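Local structure of beta-lactamase/D-alanine Carboxypeptidase (Yersinia pestis, 3RJU) at residues A[41-44]-A[48-51]; A[323-328]-A[336-341]; A[15-20]-A[24-29]. The protein is probably a serine hydrolase of the beta-lactamase and penicillin-binding protein family, acting on beta-lactams or on peptides ending in D-alanine. All coordinates share one frame; numbering follows the deposited sequence.

Interaction 1. Residues A[41-44]-A[48-51]; sequences FGET and NNIR
Glu43 lays its side chain alongside the backbone of Asn48 and Asn49. Its CG stands beside the backbone N, anti to the carbonyl carbon (chi1 -50°), and the chain then runs extended to the carboxylate. Glu43 OE2 accepts from Asn49 N at 2.8 Å. The donor comes on the anti side of the carboxylate, 23° out of its plane. A water also donates to Glu43 OE2 and to Asn49 OD1. The other oxygen, OE1, takes the N-H of Gly47, so one carboxylate grips two backbone amides of the turn. Thr44 forms the second grip. Thr44 OG1 accepts from Asn48 ND2 at 2.9 Å in a nearly straight bond, and OG1 lies almost in the amide plane of Asn48. The chain leaves the edge strand 35-42 of the main antiparallel sheet here and folds back in a surface loop. Asn48 shapes the return as an Asx turn: Asn48 OD1 accepts from Ile50 N at 3.0 Å, with the donor well above the carbonyl plane. Ile50 O then receives Thr44 N at 2.8 Å. Ile50 O also has a CA-H...O contact with Glu43 CA at 3.1 Å. Gly42 O meets Arg51 CA in a like contact at 3.4 Å. A water donates to Gly42 O and holds Arg51 NH2 only weakly. Arg51 CD rests 4.0 Å from Phe41 CA.

Interaction 2. Residues A[323-328]-A[336-341]; sequences VFVVVT and SNMSDG
The C-terminal helix 336-349 packs on one face of the main antiparallel sheet, and this contact is where its first turn meets strand 321-328. Met338, a selenomethionine, makes the contact from the helix side. Val325 and Val327 receive it from the strand. These two valines are two residues apart, so both point toward the helix, while Val326 between them points away. The closest approaches are made by the selenium. Met338 SE lies 3.5 Å from Val327 CG2 and 3.6 Å from Val327 CB. Met338 SE lies 3.7 Å from Val325 CG1. Met338 and Val325 meet tip to tip. Met338 passes Val327 alongside, the two side chains pointing opposite ways, so the selenium lies against the flank of Val327. The Met338 chain is straight through CG and SE, with chi1 178° and chi2 -175°, and this carries the selenium out to the sheet. It then bends at chi3 (76°). The bend leaves Met338 CE 3.9 Å from Val325 CG1. Met338 CG also comes within 3.8 Å of Val325 CG1. No hydrogen bond crosses between the segments, and all three touching residues are buried. The strand's backbone bonds go instead to its sheet neighbours, strands 25-32 and 309-316. The same face is continued along the helix by Val342, which touches Val323 and Val325. Val327 also meets Met26 of the adjoining strand. A C-terminal helix laid against the central antiparallel sheet through apolar side chains belongs to the alpha/beta domain of the serine beta-lactamase and penicillin-binding protein fold.

Interaction 3. Residues A[15-20]-A[24-29]; sequences EHIFYN and VGMALV
Helix 15-20 and strand 25-29 run at 149° to each other, their axes 9.1 Å apart at closest approach, and a short turn joins them. Here the N-terminal helix 6-20 packs on the antiparallel sheet of the serine beta-lactamase and penicillin-binding protein fold. Met26, a selenomethionine, spans the gap from the strand. The Met26 chain is extended through chi1 (178°) and chi2, which takes the selenium to the helix backbone. Met26 SE lies 3.6 Å from Phe18 CA and 3.9 Å from Phe18 CB. A turn at chi3 places Met26 CE 3.9 Å from Ile17 CG2. Ile17 CG2 packs on Met26 SE at 3.8 Å, and the two side chains cross at about a right angle. The Phe18 ring turns its edge to Val24 and Gly25, where the chain enters the strand. Val24 O lies in the ring plane, 4.0 Å from Phe18 CE1. Met26 CB approaches the ring obliquely, 3.9 Å from Phe18 CD1. Beyond these segments, the Phe18 ring meets that of Phe41 on strand 35-42. Ser21 OG hydrogen-bonds to the carbonyls of Ile17 and Phe18. No hydrogen bond forms between the segments, so what holds their side chains together is apolar packing, chiefly around one selenium.

The three contacts sit on neighbouring strands of one antiparallel sheet. Interactions 2 and 3 are buried, and each packs a terminal helix on the sheet through a selenomethionine. In interaction 2 the helix offers it; in interaction 3 the strand does. Their centres are about 7 Å apart, and Thr328 O is 2.8 Å from Val24 N, a probable hydrogen bond between the strands. Interaction 1 is a surface contact on the loop after the edge strand, held by polar bonds and waters. It touches interaction 3 through Phe41 and Glu43, whose backbones pair with Met26 and Val24. Interactions 1 and 2 do not touch.

Interaction 1. Residues A[41-44]-A[48-51]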
loop_
_atom_site.group_PDB
_atom_site.type_symbol
_atom_site.label_atom_id
_atom_site.label_comp_id
_atom_site.label_asym_id
_atom_site.label_seq_id
_atom_site.Cartn_x
_atom_site.Cartn_y
_atom_site.Cartn_z
ATOM N N PHE A 41 16.784 -11.044 -7.591
ATOM C CA PHE A 41 17.213 -12.408 -7.315
ATOM C C PHE A 41 16.158 -13.407 -7.736
ATOM O O PHE A 41 14.961 -13.094 -7.767
ATOM C CB PHE A 41 17.422 -12.607 -5.815
ATOM C CG PHE A 41 18.420 -11.680 -5.211
ATOM C CD1 PHE A 41 19.762 -11.991 -5.209
ATOM C CD2 PHE A 41 18.002 -10.500 -4.598
ATOM C CE1 PHE A 41 20.691 -11.120 -4.636
ATOM C CE2 PHE A 41 18.920 -9.638 -4.028
ATOM C CZ PHE A 41 20.267 -9.953 -4.049
ATOM N N GLY A 42 16.598 -14.635 -7.997
ATOM C CA GLY A 42 15.664 -15.714 -8.227
ATOM C C GLY A 42 15.057 -15.698 -9.610
ATOM O O GLY A 42 15.716 -15.343 -10.587
ATOM N N GLU A 43 13.781 -16.077 -9.679
ATOM C CA GLU A 43 13.136 -16.373 -10.952
ATOM C C GLU A 43 11.781 -15.714 -11.022
ATOM O O GLU A 43 11.112 -15.561 -9.999
ATOM C CB GLU A 43 12.919 -17.880 -11.067
ATOM C CG GLU A 43 14.114 -18.729 -10.785
ATOM C CD GLU A 43 13.730 -20.190 -10.786
ATOM O OE1 GLU A 43 13.104 -20.672 -9.808
ATOM O OE2 GLU A 43 14.039 -20.849 -11.784
ATOM N N THR A 44 11.361 -15.360 -12.230
ATOM C CA THR A 44 10.038 -14.767 -12.434
ATOM C C THR A 44 8.911 -15.805 -12.474
ATOM O O THR A 44 7.750 -15.445 -12.461
ATOM C CB THR A 44 9.983 -13.914 -13.710
ATOM O OG1 THR A 44 10.311 -14.737 -14.833
ATOM C CG2 THR A 44 10.959 -12.734 -13.636
ATOM N N ASN A 48 11.988 -21.244 -14.070
ATOM C CA ASN A 48 12.278 -20.659 -15.380
ATOM C C ASN A 48 13.660 -20.017 -15.531
ATOM O O ASN A 48 14.075 -19.673 -16.641
ATOM C CB ASN A 48 11.157 -19.723 -15.871
ATOM C CG ASN A 48 11.200 -18.332 -15.240
ATOM O OD1 ASN A 48 11.976 -18.048 -14.324
ATOM N ND2 ASN A 48 10.348 -17.457 -15.741
ATOM N N ASN A 49 14.365 -19.876 -14.415
ATOM C CA ASN A 49 15.702 -19.308 -14.412
ATOM C C ASN A 49 15.817 -17.949 -15.073
ATOM O O ASN A 49 16.873 -17.602 -15.621
ATOM C CB ASN A 49 16.693 -20.274 -15.051
ATOM C CG ASN A 49 17.771 -20.674 -14.096
ATOM O OD1 ASN A 49 17.624 -21.651 -13.347
ATOM N ND2 ASN A 49 18.860 -19.907 -14.083
ATOM N N ILE A 50 14.731 -17.185 -15.027
ATOM C CA ILE A 50 14.722 -15.833 -15.569
ATOM C C ILE A 50 14.726 -14.854 -14.395
ATOM O O ILE A 50 13.782 -14.830 -13.599
ATOM C CB ILE A 50 13.474 -15.588 -16.456
ATOM C CG1 ILE A 50 13.460 -16.533 -17.667
ATOM C CG2 ILE A 50 13.408 -14.133 -16.917
ATOM C CD1 ILE A 50 12.231 -16.340 -18.582
ATOM N N ARG A 51 15.784 -14.054 -14.269
ATOM C CA ARG A 51 15.854 -13.082 -13.170
ATOM C C ARG A 51 14.825 -11.951 -13.322
ATOM O O ARG A 51 14.562 -11.505 -14.434
ATOM C CB ARG A 51 17.251 -12.470 -13.114
ATOM C CG ARG A 51 17.504 -11.689 -11.851
ATOM C CD ARG A 51 18.585 -12.369 -11.046
ATOM N NE ARG A 51 19.903 -11.973 -11.532
ATOM C CZ ARG A 51 21.026 -12.626 -11.262
ATOM N NH1 ARG A 51 22.182 -12.189 -11.748
ATOM N NH2 ARG A 51 20.995 -13.721 -10.514
HETATM O O HOH W 1 18.539 -15.942 -11.172
HETATM O O HOH W 2 15.777 -22.880 -11.286
#

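Interaction 2. Residues A[323-328]-A[336-341]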
loop_
_atom_site.group_PDB
_atom_site.type_symbol
_atom_site.label_atom_id
_atom_site.label_comp_id
_atom_site.label_asym_id
_atom_site.label_seq_id
_atom_site.Cartn_x
_atom_site.Cartn_y
_atom_site.Cartn_z
ATOM N N VAL A 323 13.244 2.018 1.249
ATOM C CA VAL A 323 13.438 0.698 0.684
ATOM C C VAL A 323 12.095 0.104 0.314
ATOM O O VAL A 323 11.158 0.121 1.106
ATOM C CB VAL A 323 14.139 -0.230 1.672
ATOM C CG1 VAL A 323 14.273 -1.605 1.053
ATOM C CG2 VAL A 323 15.523 0.348 2.017
ATOM N N PHE A 324 12.000 -0.394 -0.911
ATOM C CA PHE A 324 10.831 -1.135 -1.359
ATOM C C PHE A 324 11.279 -2.540 -1.756
ATOM O O PHE A 324 12.283 -2.705 -2.471
ATOM C CB PHE A 324 10.215 -0.471 -2.591
ATOM C CG PHE A 324 9.123 -1.288 -3.234
ATOM C CD1 PHE A 324 7.896 -1.460 -2.586
ATOM C CD2 PHE A 324 9.306 -1.874 -4.479
ATOM C CE1 PHE A 324 6.878 -2.211 -3.163
ATOM C CE2 PHE A 324 8.294 -2.629 -5.059
ATOM C CZ PHE A 324 7.073 -2.790 -4.400
ATOM N N VAL A 325 10.527 -3.549 -1.333
ATOM C CA VAL A 325 10.863 -4.907 -1.713
ATOM C C VAL A 325 9.611 -5.639 -2.156
ATOM O O VAL A 325 8.517 -5.405 -1.642
ATOM C CB VAL A 325 11.567 -5.691 -0.550
ATOM C CG1 VAL A 325 10.641 -5.811 0.650
ATOM C CG2 VAL A 325 12.021 -7.056 -1.027
ATOM N N VAL A 326 9.769 -6.498 -3.152
ATOM C CA VAL A 326 8.676 -7.336 -3.601
ATOM C C VAL A 326 9.226 -8.757 -3.733
ATOM O O VAL A 326 10.333 -8.972 -4.278
ATOM C CB VAL A 326 8.036 -6.862 -4.946
ATOM C CG1 VAL A 326 9.089 -6.662 -6.047
ATOM C CG2 VAL A 326 6.960 -7.871 -5.384
ATOM N N VAL A 327 8.478 -9.712 -3.205
ATOM C CA VAL A 327 8.851 -11.117 -3.278
ATOM C C VAL A 327 7.667 -11.927 -3.767
ATOM O O VAL A 327 6.529 -11.678 -3.376
ATOM C CB VAL A 327 9.288 -11.615 -1.856
ATOM C CG1 VAL A 327 9.061 -13.125 -1.658
ATOM C CG2 VAL A 327 10.730 -11.202 -1.541
ATOM N N THR A 328 7.913 -12.885 -4.651
ATOM C CA THR A 328 6.922 -13.911 -4.913
ATOM C C THR A 328 7.138 -15.094 -3.941
ATOM O O THR A 328 8.263 -15.574 -3.749
ATOM C CB THR A 328 6.984 -14.383 -6.369
ATOM O OG1 THR A 328 8.358 -14.548 -6.737
ATOM C CG2 THR A 328 6.338 -13.364 -7.305
ATOM N N SER A 336 7.366 -11.673 7.694
ATOM C CA SER A 336 8.278 -10.877 8.504
ATOM C C SER A 336 9.742 -11.277 8.319
ATOM O O SER A 336 10.626 -10.532 8.710
ATOM C CB SER A 336 7.881 -10.903 9.980
ATOM O OG SER A 336 7.990 -12.205 10.496
ATOM N N ASN A 337 10.006 -12.423 7.692
ATOM C CA ASN A 337 11.389 -12.755 7.337
ATOM C C ASN A 337 11.912 -11.901 6.191
ATOM O O ASN A 337 13.125 -11.835 5.950
ATOM C CB ASN A 337 11.532 -14.243 7.032
ATOM C CG ASN A 337 11.470 -15.069 8.289
ATOM O OD1 ASN A 337 11.694 -14.538 9.370
ATOM N ND2 ASN A 337 11.152 -16.352 8.168
HETATM N N MSE A 338 10.993 -11.265 5.469
HETATM C CA MSE A 338 11.367 -10.280 4.486
HETATM C C MSE A 338 11.398 -8.891 5.135
HETATM O O MSE A 338 12.406 -8.193 5.058
HETATM C CB MSE A 338 10.380 -10.304 3.322
HETATM C CG MSE A 338 10.662 -9.253 2.254
HETATM SE SE MSE A 338 9.277 -9.223 0.883
HETATM C CE MSE A 338 7.904 -8.296 1.911
ATOM N N SER A 339 10.315 -8.496 5.809
ATOM C CA SER A 339 10.252 -7.148 6.365
ATOM C C SER A 339 11.265 -6.879 7.490
ATOM O O SER A 339 11.812 -5.785 7.563
ATOM C CB SER A 339 8.826 -6.792 6.794
ATOM O OG SER A 339 8.376 -7.629 7.846
ATOM N N ASP A 340 11.540 -7.868 8.341
ATOM C CA ASP A 340 12.563 -7.684 9.378
ATOM C C ASP A 340 13.925 -7.383 8.737
ATOM O O ASP A 340 14.676 -6.526 9.219
ATOM C CB ASP A 340 12.709 -8.917 10.266
ATOM C CG ASP A 340 11.593 -9.065 11.302
ATOM O OD1 ASP A 340 10.794 -8.113 11.544
ATOM O OD2 ASP A 340 11.542 -10.162 11.908
ATOM N N GLY A 341 14.253 -8.089 7.654
ATOM C CA GLY A 341 15.508 -7.856 6.958
ATOM C C GLY A 341 15.589 -6.455 6.373
ATOM O O GLY A 341 16.627 -5.795 6.446
#

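Interaction 3. Residues A[15-20]-A[24-29]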
loop_
_atom_site.group_PDB
_atom_site.type_symbol
_atom_site.label_atom_id
_atom_site.label_comp_id
_atom_site.label_asym_id
_atom_site.label_seq_id
_atom_site.Cartn_x
_atom_site.Cartn_y
_atom_site.Cartn_z
ATOM N N GLU A 15 20.873 -10.457 -0.352
ATOM C CA GLU A 15 20.798 -11.888 -0.584
ATOM C C GLU A 15 20.208 -12.618 0.629
ATOM O O GLU A 15 19.480 -13.607 0.481
ATOM C CB GLU A 15 22.162 -12.463 -0.977
ATOM C CG GLU A 15 22.012 -13.753 -1.765
ATOM C CD GLU A 15 23.319 -14.256 -2.331
ATOM O OE1 GLU A 15 23.309 -14.754 -3.479
ATOM O OE2 GLU A 15 24.348 -14.160 -1.627
ATOM N N HIS A 16 20.486 -12.123 1.832
ATOM C CA HIS A 16 19.885 -12.725 3.026
ATOM C C HIS A 16 18.365 -12.607 3.020
ATOM O O HIS A 16 17.672 -13.558 3.381
ATOM C CB HIS A 16 20.438 -12.103 4.308
ATOM C CG HIS A 16 21.843 -12.505 4.612
ATOM N ND1 HIS A 16 22.317 -13.776 4.378
ATOM C CD2 HIS A 16 22.876 -11.804 5.128
ATOM C CE1 HIS A 16 23.588 -13.839 4.734
ATOM N NE2 HIS A 16 23.948 -12.657 5.201
ATOM N N ILE A 17 17.847 -11.441 2.617
ATOM C CA ILE A 17 16.409 -11.245 2.545
ATOM C C ILE A 17 15.807 -12.206 1.528
ATOM O O ILE A 17 14.765 -12.826 1.778
ATOM C CB ILE A 17 16.070 -9.787 2.182
ATOM C CG1 ILE A 17 16.531 -8.856 3.306
ATOM C CG2 ILE A 17 14.559 -9.620 1.912
ATOM C CD1 ILE A 17 16.566 -7.369 2.919
ATOM N N PHE A 18 16.479 -12.339 0.390
ATOM C CA PHE A 18 16.045 -13.270 -0.647
ATOM C C PHE A 18 15.964 -14.707 -0.114
ATOM O O PHE A 18 14.956 -15.382 -0.289
ATOM C CB PHE A 18 17.014 -13.233 -1.840
ATOM C CG PHE A 18 16.731 -14.290 -2.878
ATOM C CD1 PHE A 18 15.521 -14.302 -3.568
ATOM C CD2 PHE A 18 17.669 -15.275 -3.168
ATOM C CE1 PHE A 18 15.251 -15.273 -4.513
ATOM C CE2 PHE A 18 17.406 -16.252 -4.117
ATOM C CZ PHE A 18 16.199 -16.251 -4.787
ATOM N N TYR A 19 17.027 -15.188 0.526
ATOM C CA TYR A 19 17.010 -16.565 1.008
ATOM C C TYR A 19 16.111 -16.762 2.227
ATOM O O TYR A 19 15.377 -17.755 2.305
ATOM C CB TYR A 19 18.418 -17.073 1.298
ATOM C CG TYR A 19 19.159 -17.373 0.025
ATOM C CD1 TYR A 19 18.729 -18.388 -0.825
ATOM C CD2 TYR A 19 20.275 -16.634 -0.338
ATOM C CE1 TYR A 19 19.397 -18.653 -2.003
ATOM C CE2 TYR A 19 20.951 -16.902 -1.511
ATOM C CZ TYR A 19 20.505 -17.903 -2.342
ATOM O OH TYR A 19 21.195 -18.168 -3.512
ATOM N N ASN A 20 16.179 -15.842 3.186
ATOM C CA ASN A 20 15.426 -16.031 4.421
ATOM C C ASN A 20 13.929 -15.986 4.198
ATOM O O ASN A 20 13.172 -16.623 4.932
ATOM C CB ASN A 20 15.794 -14.975 5.469
ATOM C CG ASN A 20 17.197 -15.137 5.994
ATOM O OD1 ASN A 20 17.790 -16.205 5.876
ATOM N ND2 ASN A 20 17.731 -14.079 6.595
ATOM N N VAL A 24 10.647 -17.006 -4.369
ATOM C CA VAL A 24 10.856 -17.576 -5.694
ATOM C C VAL A 24 11.646 -16.535 -6.496
ATOM O O VAL A 24 12.687 -16.835 -7.100
ATOM C CB VAL A 24 9.519 -17.855 -6.394
ATOM C CG1 VAL A 24 9.759 -18.232 -7.858
ATOM C CG2 VAL A 24 8.752 -18.967 -5.677
ATOM N N GLY A 25 11.147 -15.294 -6.487
ATOM C CA GLY A 25 11.848 -14.174 -7.091
ATOM C C GLY A 25 11.744 -12.953 -6.205
ATOM O O GLY A 25 10.828 -12.854 -5.382
HETATM N N MSE A 26 12.669 -12.017 -6.373
HETATM C CA MSE A 26 12.679 -10.801 -5.562
HETATM C C MSE A 26 13.226 -9.617 -6.344
HETATM O O MSE A 26 14.208 -9.754 -7.100
HETATM C CB MSE A 26 13.530 -11.006 -4.307
HETATM C CG MSE A 26 13.633 -9.765 -3.428
HETATM SE SE MSE A 26 14.579 -10.201 -1.801
HETATM C CE MSE A 26 15.767 -8.739 -1.661
ATOM N N ALA A 27 12.603 -8.449 -6.159
ATOM C CA ALA A 27 13.225 -7.196 -6.552
ATOM C C ALA A 27 13.308 -6.277 -5.340
ATOM O O ALA A 27 12.349 -6.141 -4.575
ATOM C CB ALA A 27 12.449 -6.515 -7.678
ATOM N N LEU A 28 14.461 -5.632 -5.189
ATOM C CA LEU A 28 14.726 -4.730 -4.075
ATOM C C LEU A 28 15.162 -3.383 -4.651
ATOM O O LEU A 28 16.055 -3.329 -5.518
ATOM C CB LEU A 28 15.856 -5.302 -3.192
ATOM C CG LEU A 28 16.289 -4.467 -1.978
ATOM C CD1 LEU A 28 15.222 -4.438 -0.888
ATOM C CD2 LEU A 28 17.586 -5.048 -1.418
ATOM N N VAL A 29 14.542 -2.308 -4.166
ATOM C CA VAL A 29 14.840 -0.967 -4.627
ATOM C C VAL A 29 15.191 -0.142 -3.408
ATOM O O VAL A 29 14.378 -0.016 -2.479
ATOM C CB VAL A 29 13.617 -0.307 -5.313
ATOM C CG1 VAL A 29 13.938 1.143 -5.714
ATOM C CG2 VAL A 29 13.183 -1.127 -6.529
#